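Local coordinates for FAD synthase (Thermoplasma volcanium GSS1, PDB 3GLV), which probably catalyses the transfer of the AMP portion of ATP to FMN, yielding the flavin coenzyme FAD and diphosphate, at residues I89-G92 and Y93-F97; E99-L102 and Q103-N107; D76-K79 and T80-E83. All coordinates share one frame; numbering follows the deposited sequence.

Contact 1. Residues I89-G92 and Y93-F97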
# COMPACT_ATOMS: atom_id res chain seq x y z
N ILE A 89 9.57 7.84 -18.47
CA ILE A 89 9.57 6.45 -18.08
C ILE A 89 10.66 6.27 -17.04
O ILE A 89 11.85 6.71 -17.18
CB ILE A 89 9.74 5.46 -19.23
CG1 ILE A 89 8.63 5.61 -20.20
CG2 ILE A 89 9.73 3.98 -18.66
CD1 ILE A 89 8.76 4.77 -21.56
N THR A 90 10.23 5.65 -15.96
CA THR A 90 11.06 5.44 -14.79
C THR A 90 11.60 3.99 -14.71
O THR A 90 10.84 3.04 -14.85
CB THR A 90 10.14 5.89 -13.65
OG1 THR A 90 10.40 7.30 -13.34
CG2 THR A 90 10.18 5.16 -12.71
N LEU A 91 12.92 3.85 -14.55
CA LEU A 91 13.57 2.54 -14.25
C LEU A 91 14.27 2.52 -12.85
O LEU A 91 14.64 3.55 -12.33
CB LEU A 91 14.59 2.18 -15.33
CG LEU A 91 14.14 2.04 -16.79
CD1 LEU A 91 15.32 1.89 -17.66
CD2 LEU A 91 13.15 0.89 -16.99
N GLY A 92 14.45 1.33 -12.29
CA GLY A 92 15.24 1.12 -11.07
C GLY A 92 16.70 1.51 -11.27
O GLY A 92 17.19 1.51 -12.40
N TYR A 93 17.41 1.83 -10.19
CA TYR A 93 18.84 2.27 -10.22
C TYR A 93 19.82 1.30 -10.97
O TYR A 93 20.83 1.70 -11.65
CB TYR A 93 19.36 2.45 -8.77
CG TYR A 93 20.81 2.84 -8.73
CD1 TYR A 93 21.21 4.13 -9.13
CD2 TYR A 93 21.80 1.94 -8.34
CE1 TYR A 93 22.55 4.52 -9.12
CE2 TYR A 93 23.16 2.32 -8.33
CZ TYR A 93 23.53 3.61 -8.73
OH TYR A 93 24.86 4.02 -8.73
N ASP A 94 19.53 0.01 -10.77
CA ASP A 94 20.33 -1.10 -11.28
C ASP A 94 20.19 -1.30 -12.81
O ASP A 94 21.00 -2.02 -13.42
CB ASP A 94 19.89 -2.37 -10.51
CG ASP A 94 18.31 -2.53 -10.44
OD1 ASP A 94 17.56 -1.59 -9.98
OD2 ASP A 94 17.82 -3.62 -10.84
N GLN A 95 19.22 -0.62 -13.46
CA GLN A 95 18.79 -1.01 -14.81
C GLN A 95 19.39 -0.20 -15.97
O GLN A 95 18.68 0.25 -16.86
CB GLN A 95 17.28 -0.98 -14.89
CG GLN A 95 16.54 -1.83 -13.89
CD GLN A 95 15.07 -1.92 -14.27
OE1 GLN A 95 14.19 -1.36 -13.60
NE2 GLN A 95 14.81 -2.54 -15.41
N LYS A 96 20.70 -0.03 -16.01
CA LYS A 96 21.33 0.78 -17.06
C LYS A 96 21.25 0.10 -18.42
O LYS A 96 21.27 0.76 -19.47
CB LYS A 96 22.79 1.08 -16.73
CG LYS A 96 22.97 2.07 -15.60
CD LYS A 96 24.18 1.74 -14.75
CE LYS A 96 23.81 0.75 -13.61
NZ LYS A 96 23.44 1.42 -12.28
N PHE A 97 21.17 -1.23 -18.40
CA PHE A 97 21.10 -1.99 -19.63
C PHE A 97 19.73 -1.79 -20.23
O PHE A 97 19.63 -1.43 -21.39
CB PHE A 97 21.39 -3.49 -19.39
CG PHE A 97 21.19 -4.34 -20.62
CD1 PHE A 97 22.17 -4.42 -21.59
CD2 PHE A 97 19.98 -5.03 -20.81
CE1 PHE A 97 21.98 -5.21 -22.74
CE2 PHE A 97 19.79 -5.82 -21.95
CZ PHE A 97 20.78 -5.90 -22.92
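Gln95 meets Gly92 twice. Its side-chain OE1 accepts from Gly92 N at 3.0 Å, with the donor tilted 30° from the amide carbonyl plane, and its backbone N gives to Gly92 O at 3.1 Å, this time from above the carbonyl plane. The second bond closes a type I beta turn from Gly92 to Gln95. With CG beside the backbone N (chi1 -56°) and the chain extended beyond it, the Gln95 amide is carried back over the turn to the end of strand 88-91. Leu91 crosses this chain at about a right angle, its CD1 lying 3.8 Å from Gln95 O and its CD2 4.1 Å from Gln95 NE2. Farther out, NE2 is bonded to Asp98, which ties the amide to the first turn of helix 96-109. Lys96 NZ reaches Tyr93 O at 2.7 Å, an oxygen that Arg117 also grips, and stands over one face of the Tyr93 ring, toward its rim. With a leucine in place of Gln95, Gly92 N would probably lose its acceptor and Asp98 its amide partner. The paired bonds thus probably help hold the strand-to-helix turn that carries Asp94, an inferred ATP-binding residue.

Contact 2. Residues E99-L102 and Q103-N107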
# COMPACT_ATOMS: atom_id res chain seq x y z
N GLU A 99 17.88 0.61 -19.70
CA GLU A 99 17.83 2.03 -20.03
C GLU A 99 18.34 2.29 -21.45
O GLU A 99 17.66 2.95 -22.23
CB GLU A 99 18.57 2.89 -19.00
CG GLU A 99 18.82 4.34 -19.39
CD GLU A 99 19.46 5.12 -18.24
OE1 GLU A 99 20.38 4.63 -17.58
OE2 GLU A 99 19.00 6.22 -17.93
N ALA A 100 19.53 1.77 -21.75
CA ALA A 100 20.14 1.93 -23.06
C ALA A 100 19.27 1.31 -24.16
O ALA A 100 19.08 1.89 -25.23
CB ALA A 100 21.54 1.32 -23.07
N GLU A 101 18.73 0.13 -23.89
CA GLU A 101 17.89 -0.58 -24.87
C GLU A 101 16.62 0.20 -25.18
O GLU A 101 16.22 0.31 -26.32
CB GLU A 101 17.48 -1.90 -24.27
CG GLU A 101 17.06 -2.98 -25.23
CD GLU A 101 17.44 -4.37 -24.66
OE1 GLU A 101 17.34 -4.57 -23.42
OE2 GLU A 101 17.86 -5.25 -25.44
N LEU A 102 15.98 0.72 -24.13
CA LEU A 102 14.76 1.52 -24.31
C LEU A 102 15.07 2.83 -25.05
O LEU A 102 14.29 3.28 -25.90
CB LEU A 102 14.10 1.80 -22.97
CG LEU A 102 12.78 2.59 -23.04
CD1 LEU A 102 11.70 1.84 -23.86
CD2 LEU A 102 12.28 2.94 -21.61
N GLN A 103 16.23 3.41 -24.74
CA GLN A 103 16.65 4.62 -25.38
C GLN A 103 16.83 4.42 -26.89
O GLN A 103 16.38 5.27 -27.66
CB GLN A 103 17.93 5.16 -24.76
CG GLN A 103 18.29 6.50 -25.28
CD GLN A 103 17.30 7.57 -24.86
OE1 GLN A 103 17.03 7.75 -23.67
NE2 GLN A 103 16.75 8.30 -25.84
N SER A 104 17.44 3.32 -27.32
CA SER A 104 17.59 3.05 -28.78
C SER A 104 16.25 2.94 -29.46
O SER A 104 16.09 3.42 -30.57
CB SER A 104 18.34 1.74 -29.09
OG SER A 104 19.66 1.79 -28.58
N LYS A 105 15.29 2.27 -28.81
CA LYS A 105 13.93 2.17 -29.38
C LYS A 105 13.28 3.55 -29.60
O LYS A 105 12.79 3.86 -30.69
CB LYS A 105 13.03 1.31 -28.50
CG LYS A 105 13.42 -0.18 -28.52
CD LYS A 105 12.29 -1.08 -27.88
CE LYS A 105 12.69 -2.58 -27.81
NZ LYS A 105 13.77 -2.83 -26.85
N ILE A 106 13.36 4.38 -28.55
CA ILE A 106 12.86 5.76 -28.56
C ILE A 106 13.47 6.54 -29.69
O ILE A 106 12.75 7.18 -30.46
CB ILE A 106 13.17 6.52 -27.20
CG1 ILE A 106 12.35 5.98 -26.05
CG2 ILE A 106 12.89 8.04 -27.27
CD1 ILE A 106 11.16 5.29 -26.51
N ASN A 107 14.80 6.49 -29.78
CA ASN A 107 15.54 7.24 -30.76
C ASN A 107 15.19 6.81 -32.18
O ASN A 107 15.04 7.65 -33.02
CB ASN A 107 17.06 7.05 -30.59
CG ASN A 107 17.62 7.68 -29.30
OD1 ASN A 107 16.92 8.39 -28.59
ND2 ASN A 107 18.90 7.42 -29.00
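The flat carboxamide of Gln103, whose CB rests 3.4 Å from Glu99 O one turn back, works through its edge: NE2 gives a hydrogen bond to Asn107 OD1 at 2.8 Å, and that oxygen lies exactly in the Gln103 amide plane. Seen from Asn107 the fit is less flat, the donor being tilted 34° from the carbonyl plane. The bend at chi2 of Gln103 (67°) turns its amide along the helix toward Asn107 instead of letting it run straight outward. The carboxylate of Glu101 is not in contact with its opposite charge: Lys105 runs side by side with Glu101, pointing the same way, and its NZ comes to 3.7 Å from Glu101 CG but stays 5.0 Å from OE2. The carboxylate of Glu99 reaches outside the helix, its OE1 forming a salt bridge with Arg117, the residue that ends strand 114-117.

Beneath these groups the backbone keeps alpha-helical i to i+4 bonding, with Ile106 N to Leu102 O at 3.0 Å. The bond from Lys105 N to Glu101 O is weak, as is the extra one from Ser104 OG to Ala100 O. On the buried flank Leu102 and Ile106 stand one turn apart, CD1 to CD1 at 4.4 Å. Leu102 leans on Ile89 and Ile115 of the sheet.

The chemistry is that of an amphipathic helix: a buried aliphatic flank, of which Leu102 packs on the sheet, an amide pair along another, and a lysine and a glutamate whose attraction is probably only long-range.

Contact 3. Residues D76-K79 and T80-E83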
# COMPACT_ATOMS: atom_id res chain seq x y z
N ASP A 76 4.84 -7.05 -25.13
CA ASP A 76 4.90 -5.97 -26.11
C ASP A 76 4.90 -4.64 -25.37
O ASP A 76 3.84 -4.00 -25.17
CB ASP A 76 3.68 -6.06 -27.03
CG ASP A 76 3.67 -4.99 -28.11
OD1 ASP A 76 4.71 -4.28 -28.27
OD2 ASP A 76 2.61 -4.86 -28.78
N MET A 77 6.08 -4.22 -24.92
CA MET A 77 6.20 -3.04 -24.07
C MET A 77 5.90 -1.74 -24.84
O MET A 77 5.20 -0.82 -24.34
CB MET A 77 7.61 -2.99 -23.50
CG MET A 77 7.97 -1.70 -22.77
SD MET A 77 9.75 -1.70 -22.44
CE MET A 77 10.41 -1.38 -24.10
N MET A 78 6.41 -1.67 -26.07
CA MET A 78 6.22 -0.48 -26.86
C MET A 78 4.74 -0.25 -27.11
O MET A 78 4.33 0.88 -27.17
CB MET A 78 7.03 -0.49 -28.18
CG MET A 78 8.51 0.02 -28.01
SD MET A 78 8.80 1.66 -27.15
CE MET A 78 7.67 2.73 -28.07
N LYS A 79 3.93 -1.30 -27.22
CA LYS A 79 2.49 -1.08 -27.32
C LYS A 79 1.91 -0.36 -26.08
O LYS A 79 1.06 0.52 -26.22
CB LYS A 79 1.75 -2.37 -27.53
CG LYS A 79 0.24 -2.19 -27.68
CD LYS A 79 -0.35 -3.45 -28.30
CE LYS A 79 -1.86 -3.38 -28.45
NZ LYS A 79 -2.39 -4.74 -28.89
N THR A 80 2.37 -0.73 -24.89
CA THR A 80 1.99 0.01 -23.70
C THR A 80 2.46 1.48 -23.78
O THR A 80 1.67 2.39 -23.50
CB THR A 80 2.45 -0.70 -22.39
OG1 THR A 80 1.86 -2.01 -22.33
CG2 THR A 80 2.03 0.10 -21.12
N VAL A 81 3.69 1.74 -24.21
CA VAL A 81 4.17 3.09 -24.21
C VAL A 81 3.37 3.99 -25.17
O VAL A 81 3.02 5.13 -24.84
CB VAL A 81 5.62 3.16 -24.62
CG1 VAL A 81 5.97 4.62 -24.83
CG2 VAL A 81 6.53 2.46 -23.54
N ILE A 82 3.10 3.46 -26.37
CA ILE A 82 2.23 4.07 -27.37
C ILE A 82 0.82 4.33 -26.84
O ILE A 82 0.17 5.29 -27.25
CB ILE A 82 2.14 3.15 -28.66
CG1 ILE A 82 3.46 3.12 -29.43
CG2 ILE A 82 1.04 3.50 -29.53
CD1 ILE A 82 4.08 4.42 -29.67
N GLU A 83 0.33 3.53 -25.92
CA GLU A 83 -1.04 3.77 -25.40
C GLU A 83 -1.10 4.71 -24.20
O GLU A 83 -2.02 5.53 -24.08
CB GLU A 83 -1.68 2.45 -25.06
CG GLU A 83 -1.90 1.54 -26.32
CD GLU A 83 -2.49 0.16 -25.96
OE1 GLU A 83 -2.46 -0.22 -24.76
OE2 GLU A 83 -3.00 -0.54 -26.87
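Met78 brings its methyl to Val81, CE lying 4.0 Å from CB and 4.1 Å from CG1. The methionine starts out away from residues 80-83, but bends at chi2 (-50°) and chi3 (-52°) curl the thioether back over the helix, so that CE also comes to 4.3 Å from Ile82 CD1. Met77 adds a looser touch from its CG to Val81 CG2. Around this apolar patch the backbone bonds of Val81 and Ile82 are sound, Ile82 N to Met78 O being nearly straight at 176°, whereas the bond from Glu83 N to Lys79 O is weak.

At the polar edge, Glu83 crosses the extended chain of Lys79. Its OE2 sits 3.4 Å from Lys79 CE, while NZ remains 4.7 Å from that oxygen, too far for a salt bridge; any attraction is probably diffuse. The other oxygen, OE1, is bonded to His73. At the start of the helix, Asp76 is the N-cap: OD1 takes the N-H of Lys79 at 3.3 Å, approached from above the carboxylate plane, and so satisfies a backbone donor in the first turn.

Helix 77-84 comes just before strand 88-91 in the chain and lies alongside helix 96-109. Met77 packs on Leu102 of that helix, Met78 on Lys105 and Leu109, and Val81 touches Pro86 in the loop leading to the strand.

From the N terminus, contact 3 comes first, then contact 1, then contact 2: they run in series, none nesting in or crossing another, and each is local. Contacts 3 and 2 join successive turns within helices 77-84 and 96-109, while contact 1 closes the short turn between strand 88-91 and the second of these helices. That strand, helix 96-109 and strand 114-117 form a beta-alpha-beta unit of the parallel sheet. The segments, if not the contacts themselves, touch: Ile89 CD1 lies against both Val81 CG2 (3.8 Å) and Leu102 CD2 (4.0 Å), and the two helices also pack on each other beside the strand.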